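Local coordinates for protein eukaryotic initiation factor 4F subunit P150 (PDB 2VSO) that serves as the scaffold subunit of the cap-binding complex eIF4F, whose middle domain binds eIF4A in the assembly of the translation machinery on mRNA, at residues C[210-222]-C[262-276]. Numbering follows the deposited sequence.
Sequences SEETLESVVELLN and ISSRIKFKLIDIKEL
E215 reaches R265 because its CG stands opposite the backbone N (chi1 -166°) and its chain then bends at the next torsion, while R265, likewise opposite its own N, folds at chi3. OE2 of E215 receives NH2 of R265 at 2.8 Å on its syn side, with carboxylate and guanidinium planes only 12° apart: a salt bridge, though a single, bent N-H link. A glutamate suits this place since NZ of K269 lies 4.2 Å from its other oxygen, OE1 of E215, beyond a salt bridge but near enough probably to add attraction. E211, extended beyond CG, crosses over I266 to the start of the partner helix, where its OE2 takes S263 N at 3.1 Å. The S263 hydroxyl caps that helix by accepting I266 N, so S263 uses its backbone N toward E211 and its OG within its own helix start. Alongside these polar contacts the helices meet through branched aliphatic side chains: L214 CB lies 3.9 Å from I266 CG2, and V218 CG2 rests against both L270 CD2 (3.8 Å) and I273 CG1 (4.0 Å). L221 and N222 continue this contact along I273. R265 and F268 each pack on aromatic side chains of another protein's chain. The axes of 211-222 and 264-276 come within 10.2 Å at 27°, nearly parallel, as is typical of helices two apart in sequence, here with helix 242-257 backing L221 and L270, in the HEAT-like alpha-solenoid of the MIF4G domain.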
ATOM      1  N   SER C 210     -16.989   3.175  14.262  1.00 64.12           N
ATOM      2  CA  SER C 210     -16.402   2.190  13.368  1.00 55.84           C
ATOM      3  C   SER C 210     -14.888   2.344  13.395  1.00 68.28           C
ATOM      4  O   SER C 210     -14.370   3.336  13.895  1.00 82.13           O
ATOM      5  CB  SER C 210     -16.936   2.355  11.945  1.00 62.97           C
ATOM      6  OG  SER C 210     -16.449   3.548  11.354  1.00 89.36           O
ATOM      7  N   GLU C 211     -14.170   1.365  12.868  1.00 63.39           N
ATOM      8  CA  GLU C 211     -12.720   1.420  12.938  1.00 63.36           C
ATOM      9  C   GLU C 211     -12.099   2.463  12.000  1.00 54.74           C
ATOM     10  O   GLU C 211     -11.051   3.026  12.303  1.00 49.31           O
ATOM     11  CB  GLU C 211     -12.109   0.028  12.758  1.00 72.68           C
ATOM     12  CG  GLU C 211     -12.282  -0.821  14.010  1.00100.17           C
ATOM     13  CD  GLU C 211     -11.424  -2.069  14.021  1.00103.50           C
ATOM     14  OE1 GLU C 211     -10.853  -2.414  12.963  1.00111.32           O
ATOM     15  OE2 GLU C 211     -11.334  -2.703  15.096  1.00 89.53           O
ATOM     16  N   GLU C 212     -12.752   2.737  10.878  1.00 49.74           N
ATOM     17  CA  GLU C 212     -12.298   3.795   9.981  1.00 47.94           C
ATOM     18  C   GLU C 212     -12.376   5.176  10.643  1.00 49.34           C
ATOM     19  O   GLU C 212     -11.495   6.011  10.459  1.00 53.08           O
ATOM     20  CB  GLU C 212     -13.108   3.794   8.686  1.00 57.95           C
ATOM     21  CG  GLU C 212     -13.286   2.424   8.063  1.00 72.53           C
ATOM     22  CD  GLU C 212     -13.992   2.503   6.733  1.00108.21           C
ATOM     23  OE1 GLU C 212     -14.217   3.638   6.257  1.00118.95           O
ATOM     24  OE2 GLU C 212     -14.325   1.439   6.168  1.00125.04           O
ATOM     25  N   THR C 213     -13.431   5.408  11.417  1.00 47.72           N
ATOM     26  CA  THR C 213     -13.603   6.679  12.109  1.00 44.95           C
ATOM     27  C   THR C 213     -12.528   6.902  13.165  1.00 53.41           C
ATOM     28  O   THR C 213     -11.918   7.970  13.224  1.00 46.10           O
ATOM     29  CB  THR C 213     -15.009   6.788  12.738  1.00 47.85           C
ATOM     30  OG1 THR C 213     -15.966   7.025  11.701  1.00 70.87           O
ATOM     31  CG2 THR C 213     -15.070   7.926  13.715  1.00 38.65           C
ATOM     32  N   LEU C 214     -12.305   5.878  13.987  1.00 63.26           N
ATOM     33  CA  LEU C 214     -11.264   5.881  15.015  1.00 50.99           C
ATOM     34  C   LEU C 214      -9.881   6.074  14.414  1.00 45.63           C
ATOM     35  O   LEU C 214      -9.055   6.807  14.946  1.00 46.86           O
ATOM     36  CB  LEU C 214     -11.285   4.552  15.759  1.00 60.08           C
ATOM     37  CG  LEU C 214     -12.449   4.323  16.702  1.00 56.37           C
ATOM     38  CD1 LEU C 214     -12.625   2.841  16.917  1.00 55.14           C
ATOM     39  CD2 LEU C 214     -12.191   5.068  18.004  1.00 42.23           C
ATOM     40  N   GLU C 215      -9.633   5.366  13.325  1.00 50.33           N
ATOM     41  CA  GLU C 215      -8.431   5.538  12.531  1.00 59.73           C
ATOM     42  C   GLU C 215      -8.269   7.013  12.183  1.00 56.01           C
ATOM     43  O   GLU C 215      -7.194   7.587  12.317  1.00 63.76           O
ATOM     44  CB  GLU C 215      -8.570   4.733  11.240  1.00 64.42           C
ATOM     45  CG  GLU C 215      -7.286   4.542  10.484  1.00 94.39           C
ATOM     46  CD  GLU C 215      -6.463   3.409  11.049  1.00 97.71           C
ATOM     47  OE1 GLU C 215      -5.278   3.647  11.369  1.00109.65           O
ATOM     48  OE2 GLU C 215      -7.010   2.288  11.180  1.00 76.95           O
ATOM     49  N   SER C 216      -9.366   7.610  11.728  1.00 52.92           N
ATOM     50  CA  SER C 216      -9.389   8.983  11.257  1.00 40.90           C
ATOM     51  C   SER C 216      -9.023   9.968  12.358  1.00 46.55           C
ATOM     52  O   SER C 216      -8.225  10.875  12.132  1.00 45.59           O
ATOM     53  CB  SER C 216     -10.775   9.310  10.699  1.00 52.77           C
ATOM     54  OG  SER C 216     -10.909  10.688  10.393  1.00 60.00           O
ATOM     55  N   VAL C 217      -9.608   9.781  13.543  1.00 34.38           N
ATOM     56  CA  VAL C 217      -9.366  10.646  14.694  1.00 44.36           C
ATOM     57  C   VAL C 217      -7.912  10.636  15.132  1.00 53.61           C
ATOM     58  O   VAL C 217      -7.324  11.693  15.362  1.00 57.02           O
ATOM     59  CB  VAL C 217     -10.234  10.258  15.907  1.00 55.41           C
ATOM     60  CG1 VAL C 217     -10.483  11.471  16.765  1.00 58.05           C
ATOM     61  CG2 VAL C 217     -11.557   9.716  15.443  1.00 79.15           C
ATOM     62  N   VAL C 218      -7.344   9.437  15.258  1.00 46.24           N
ATOM     63  CA  VAL C 218      -5.945   9.273  15.632  1.00 40.26           C
ATOM     64  C   VAL C 218      -5.053  10.021  14.663  1.00 41.20           C
ATOM     65  O   VAL C 218      -4.260  10.870  15.071  1.00 53.46           O
ATOM     66  CB  VAL C 218      -5.526   7.774  15.718  1.00 33.61           C
ATOM     67  CG1 VAL C 218      -4.027   7.646  15.784  1.00 38.66           C
ATOM     68  CG2 VAL C 218      -6.168   7.100  16.928  1.00 30.14           C
ATOM     69  N   GLU C 219      -5.190   9.723  13.379  1.00 42.90           N
ATOM     70  CA  GLU C 219      -4.387  10.396  12.370  1.00 43.04           C
ATOM     71  C   GLU C 219      -4.526  11.913  12.433  1.00 43.57           C
ATOM     72  O   GLU C 219      -3.538  12.630  12.265  1.00 51.59           O
ATOM     73  CB  GLU C 219      -4.709   9.880  10.977  1.00 41.61           C
ATOM     74  CG  GLU C 219      -4.365   8.421  10.770  1.00 77.95           C
ATOM     75  CD  GLU C 219      -4.925   7.877   9.465  1.00100.88           C
ATOM     76  OE1 GLU C 219      -5.676   8.610   8.790  1.00 99.93           O
ATOM     77  OE2 GLU C 219      -4.617   6.719   9.114  1.00109.22           O
ATOM     78  N   LEU C 220      -5.743  12.400  12.689  1.00 29.80           N
ATOM     79  CA  LEU C 220      -5.973  13.831  12.838  1.00 24.86           C
ATOM     80  C   LEU C 220      -5.278  14.391  14.078  1.00 41.69           C
ATOM     81  O   LEU C 220      -4.547  15.367  14.010  1.00 44.18           O
ATOM     82  CB  LEU C 220      -7.466  14.115  12.888  1.00 31.65           C
ATOM     83  CG  LEU C 220      -7.886  15.590  12.873  1.00 44.84           C
ATOM     84  CD1 LEU C 220      -7.438  16.299  11.590  1.00 26.47           C
ATOM     85  CD2 LEU C 220      -9.376  15.674  13.031  1.00 38.93           C
ATOM     86  N   LEU C 221      -5.489  13.751  15.215  1.00 42.09           N
ATOM     87  CA  LEU C 221      -4.780  14.128  16.424  1.00 46.55           C
ATOM     88  C   LEU C 221      -3.250  14.049  16.289  1.00 53.54           C
ATOM     89  O   LEU C 221      -2.520  14.822  16.909  1.00 51.58           O
ATOM     90  CB  LEU C 221      -5.251  13.270  17.583  1.00 39.81           C
ATOM     91  CG  LEU C 221      -6.655  13.607  18.039  1.00 37.79           C
ATOM     92  CD1 LEU C 221      -7.222  12.454  18.835  1.00 38.62           C
ATOM     93  CD2 LEU C 221      -6.624  14.884  18.844  1.00 44.33           C
ATOM     94  N   ASN C 222      -2.752  13.113  15.494  1.00 31.47           N
ATOM     95  CA  ASN C 222      -1.315  13.066  15.280  1.00 46.82           C
ATOM     96  C   ASN C 222      -0.829  14.211  14.404  1.00 50.66           C
ATOM     97  O   ASN C 222       0.238  14.767  14.632  1.00 54.12           O
ATOM     98  CB  ASN C 222      -0.870  11.709  14.729  1.00 53.65           C
ATOM     99  CG  ASN C 222      -0.637  10.689  15.828  1.00 57.59           C
ATOM    100  OD1 ASN C 222       0.169  10.905  16.734  1.00 65.77           O
ATOM    101  ND2 ASN C 222      -1.346   9.574  15.756  1.00 51.36           N
ATOM    102  N   ILE C 262     -12.761  -3.531  20.359  1.00 87.63           N
ATOM    103  CA  ILE C 262     -12.035  -3.107  19.168  1.00 64.09           C
ATOM    104  C   ILE C 262     -10.776  -3.955  18.944  1.00 58.35           C
ATOM    105  O   ILE C 262     -10.210  -4.516  19.877  1.00 59.16           O
ATOM    106  CB  ILE C 262     -11.626  -1.608  19.262  1.00 59.84           C
ATOM    107  CG1 ILE C 262     -10.926  -1.340  20.593  1.00 58.44           C
ATOM    108  CG2 ILE C 262     -12.843  -0.706  19.131  1.00 66.32           C
ATOM    109  CD1 ILE C 262     -10.498   0.065  20.789  1.00 67.98           C
ATOM    110  N   SER C 263     -10.343  -4.036  17.695  1.00 44.88           N
ATOM    111  CA  SER C 263      -9.137  -4.754  17.344  1.00 43.73           C
ATOM    112  C   SER C 263      -7.978  -4.250  18.184  1.00 57.64           C
ATOM    113  O   SER C 263      -7.927  -3.083  18.545  1.00 52.09           O
ATOM    114  CB  SER C 263      -8.831  -4.582  15.853  1.00 54.19           C
ATOM    115  OG  SER C 263      -8.097  -3.398  15.614  1.00 53.51           O
ATOM    116  N   SER C 264      -7.051  -5.143  18.503  1.00 68.17           N
ATOM    117  CA  SER C 264      -5.876  -4.782  19.273  1.00 65.19           C
ATOM    118  C   SER C 264      -5.140  -3.644  18.595  1.00 54.84           C
ATOM    119  O   SER C 264      -4.596  -2.775  19.260  1.00 59.99           O
ATOM    120  CB  SER C 264      -4.934  -5.986  19.414  1.00 58.28           C
ATOM    121  OG  SER C 264      -5.433  -6.924  20.348  1.00 87.06           O
ATOM    122  N   ARG C 265      -5.107  -3.674  17.267  1.00 53.88           N
ATOM    123  CA  ARG C 265      -4.350  -2.706  16.482  1.00 48.07           C
ATOM    124  C   ARG C 265      -4.817  -1.287  16.797  1.00 69.11           C
ATOM    125  O   ARG C 265      -3.994  -0.397  17.018  1.00 70.59           O
ATOM    126  CB  ARG C 265      -4.518  -3.006  14.990  1.00 47.68           C
ATOM    127  CG  ARG C 265      -3.491  -2.367  14.087  1.00 43.53           C
ATOM    128  CD  ARG C 265      -3.749  -2.749  12.644  1.00 50.40           C
ATOM    129  NE  ARG C 265      -4.963  -2.118  12.147  1.00 81.39           N
ATOM    130  CZ  ARG C 265      -5.001  -0.906  11.604  1.00 79.63           C
ATOM    131  NH1 ARG C 265      -3.880  -0.199  11.470  1.00 62.47           N
ATOM    132  NH2 ARG C 265      -6.161  -0.411  11.193  1.00 76.48           N
ATOM    133  N   ILE C 266      -6.140  -1.093  16.822  1.00 67.29           N
ATOM    134  CA  ILE C 266      -6.744   0.208  17.099  1.00 53.96           C
ATOM    135  C   ILE C 266      -6.606   0.578  18.567  1.00 60.51           C
ATOM    136  O   ILE C 266      -6.415   1.744  18.906  1.00 83.61           O
ATOM    137  CB  ILE C 266      -8.248   0.264  16.715  1.00 51.89           C
ATOM    138  CG1 ILE C 266      -8.493  -0.352  15.345  1.00 60.71           C
ATOM    139  CG2 ILE C 266      -8.724   1.690  16.682  1.00 58.45           C
ATOM    140  CD1 ILE C 266      -8.110   0.548  14.208  1.00 66.67           C
ATOM    141  N   LYS C 267      -6.721  -0.417  19.441  1.00 53.27           N
ATOM    142  CA  LYS C 267      -6.574  -0.204  20.875  1.00 46.48           C
ATOM    143  C   LYS C 267      -5.170   0.282  21.182  1.00 43.05           C
ATOM    144  O   LYS C 267      -4.968   1.045  22.117  1.00 53.61           O
ATOM    145  CB  LYS C 267      -6.852  -1.480  21.663  1.00 46.66           C
ATOM    146  CG  LYS C 267      -6.878  -1.253  23.169  1.00 74.61           C
ATOM    147  CD  LYS C 267      -6.827  -2.556  23.948  1.00 93.23           C
ATOM    148  CE  LYS C 267      -5.506  -3.280  23.720  1.00114.56           C
ATOM    149  NZ  LYS C 267      -5.539  -4.688  24.212  1.00127.65           N
ATOM    150  N   PHE C 268      -4.204  -0.163  20.383  1.00 40.91           N
ATOM    151  CA  PHE C 268      -2.827   0.270  20.547  1.00 57.23           C
ATOM    152  C   PHE C 268      -2.653   1.702  20.079  1.00 47.53           C
ATOM    153  O   PHE C 268      -1.883   2.445  20.665  1.00 51.26           O
ATOM    154  CB  PHE C 268      -1.838  -0.648  19.803  1.00 73.27           C
ATOM    155  CG  PHE C 268      -1.604  -1.975  20.480  1.00 66.95           C
ATOM    156  CD1 PHE C 268      -1.337  -3.109  19.731  1.00 52.05           C
ATOM    157  CD2 PHE C 268      -1.667  -2.087  21.858  1.00 60.06           C
ATOM    158  CE1 PHE C 268      -1.134  -4.322  20.349  1.00 60.36           C
ATOM    159  CE2 PHE C 268      -1.471  -3.306  22.475  1.00 53.54           C
ATOM    160  CZ  PHE C 268      -1.200  -4.421  21.719  1.00 62.77           C
ATOM    161  N   LYS C 269      -3.353   2.076  19.010  1.00 52.61           N
ATOM    162  CA  LYS C 269      -3.305   3.449  18.491  1.00 56.29           C
ATOM    163  C   LYS C 269      -3.865   4.458  19.493  1.00 50.10           C
ATOM    164  O   LYS C 269      -3.267   5.500  19.737  1.00 54.77           O
ATOM    165  CB  LYS C 269      -4.059   3.561  17.162  1.00 52.51           C
ATOM    166  CG  LYS C 269      -3.301   2.991  15.968  1.00 48.17           C
ATOM    167  CD  LYS C 269      -4.199   2.860  14.732  1.00 46.39           C
ATOM    168  CE  LYS C 269      -3.365   2.769  13.468  1.00 49.91           C
ATOM    169  NZ  LYS C 269      -2.291   1.745  13.583  1.00 82.06           N
ATOM    170  N   LEU C 270      -5.011   4.126  20.076  1.00 34.32           N
ATOM    171  CA  LEU C 270      -5.641   4.968  21.073  1.00 32.63           C
ATOM    172  C   LEU C 270      -4.798   5.150  22.328  1.00 46.93           C
ATOM    173  O   LEU C 270      -4.705   6.238  22.871  1.00 53.40           O
ATOM    174  CB  LEU C 270      -7.010   4.399  21.445  1.00 41.57           C
ATOM    175  CG  LEU C 270      -7.949   4.138  20.270  1.00 41.99           C
ATOM    176  CD1 LEU C 270      -9.176   3.368  20.727  1.00 46.61           C
ATOM    177  CD2 LEU C 270      -8.349   5.451  19.626  1.00 49.18           C
ATOM    178  N   ILE C 271      -4.200   4.068  22.805  1.00 72.47           N
ATOM    179  CA  ILE C 271      -3.389   4.120  24.011  1.00 65.93           C
ATOM    180  C   ILE C 271      -2.139   4.970  23.768  1.00 62.05           C
ATOM    181  O   ILE C 271      -1.606   5.601  24.685  1.00 53.98           O
ATOM    182  CB  ILE C 271      -3.044   2.697  24.505  1.00 47.55           C
ATOM    183  CG1 ILE C 271      -4.263   2.078  25.181  1.00 40.54           C
ATOM    184  CG2 ILE C 271      -1.883   2.710  25.478  1.00 30.07           C
ATOM    185  CD1 ILE C 271      -4.229   0.577  25.209  1.00 44.54           C
ATOM    186  N   ASP C 272      -1.711   5.021  22.513  1.00 52.62           N
ATOM    187  CA  ASP C 272      -0.525   5.782  22.140  1.00 50.29           C
ATOM    188  C   ASP C 272      -0.707   7.292  21.957  1.00 64.08           C
ATOM    189  O   ASP C 272       0.202   8.036  22.313  1.00 68.73           O
ATOM    190  CB  ASP C 272       0.168   5.155  20.934  1.00 36.95           C
ATOM    191  CG  ASP C 272       0.813   3.816  21.271  1.00 67.83           C
ATOM    192  OD1 ASP C 272       0.612   3.334  22.407  1.00 81.48           O
ATOM    193  OD2 ASP C 272       1.518   3.249  20.408  1.00 74.49           O
ATOM    194  N   ILE C 273      -1.844   7.759  21.416  1.00 46.63           N
ATOM    195  CA  ILE C 273      -2.099   9.217  21.439  1.00 78.34           C
ATOM    196  C   ILE C 273      -2.411   9.706  22.843  1.00 69.71           C
ATOM    197  O   ILE C 273      -2.065  10.827  23.191  1.00 61.77           O
ATOM    198  CB  ILE C 273      -3.211   9.741  20.468  1.00 56.02           C
ATOM    199  CG1 ILE C 273      -4.111   8.615  19.986  1.00 59.79           C
ATOM    200  CG2 ILE C 273      -2.616  10.571  19.316  1.00 49.38           C
ATOM    201  CD1 ILE C 273      -5.359   8.471  20.803  1.00 59.59           C
ATOM    202  N   LYS C 274      -3.054   8.852  23.636  1.00 61.95           N
ATOM    203  CA  LYS C 274      -3.384   9.170  25.021  1.00 54.36           C
ATOM    204  C   LYS C 274      -2.118   9.410  25.839  1.00 45.44           C
ATOM    205  O   LYS C 274      -2.074  10.310  26.660  1.00 73.12           O
ATOM    206  CB  LYS C 274      -4.222   8.058  25.639  1.00 28.86           C
ATOM    207  CG  LYS C 274      -5.123   8.480  26.771  1.00 48.09           C
ATOM    208  CD  LYS C 274      -4.354   9.055  27.939  1.00 76.47           C
ATOM    209  CE  LYS C 274      -5.233   9.974  28.768  1.00 85.75           C
ATOM    210  NZ  LYS C 274      -4.549  10.426  30.001  1.00 99.28           N
ATOM    211  N   GLU C 275      -1.082   8.622  25.588  1.00 42.77           N
ATOM    212  CA  GLU C 275       0.181   8.787  26.294  1.00 66.12           C
ATOM    213  C   GLU C 275       0.958   9.927  25.685  1.00 66.14           C
ATOM    214  O   GLU C 275       1.670  10.642  26.383  1.00 73.03           O
ATOM    215  CB  GLU C 275       1.032   7.511  26.256  1.00 62.54           C
ATOM    216  CG  GLU C 275       2.465   7.743  26.741  1.00 83.64           C
ATOM    217  CD  GLU C 275       3.360   6.520  26.634  1.00 92.60           C
ATOM    218  OE1 GLU C 275       4.487   6.554  27.181  1.00 92.46           O
ATOM    219  OE2 GLU C 275       2.940   5.527  26.008  1.00 98.15           O
ATOM    220  N   LEU C 276       0.826  10.087  24.374  1.00 52.58           N
ATOM    221  CA  LEU C 276       1.513  11.158  23.671  1.00 54.36           C
ATOM    222  C   LEU C 276       1.031  12.543  24.104  1.00 57.81           C
ATOM    223  O   LEU C 276       1.833  13.445  24.265  1.00 41.40           O
ATOM    224  CB  LEU C 276       1.388  11.001  22.159  1.00 46.83           C
ATOM    225  CG  LEU C 276       2.117  12.082  21.354  1.00 52.91           C
ATOM    226  CD1 LEU C 276       3.560  12.169  21.780  1.00 49.78           C
ATOM    227  CD2 LEU C 276       2.022  11.815  19.877  1.00 60.24           C
TER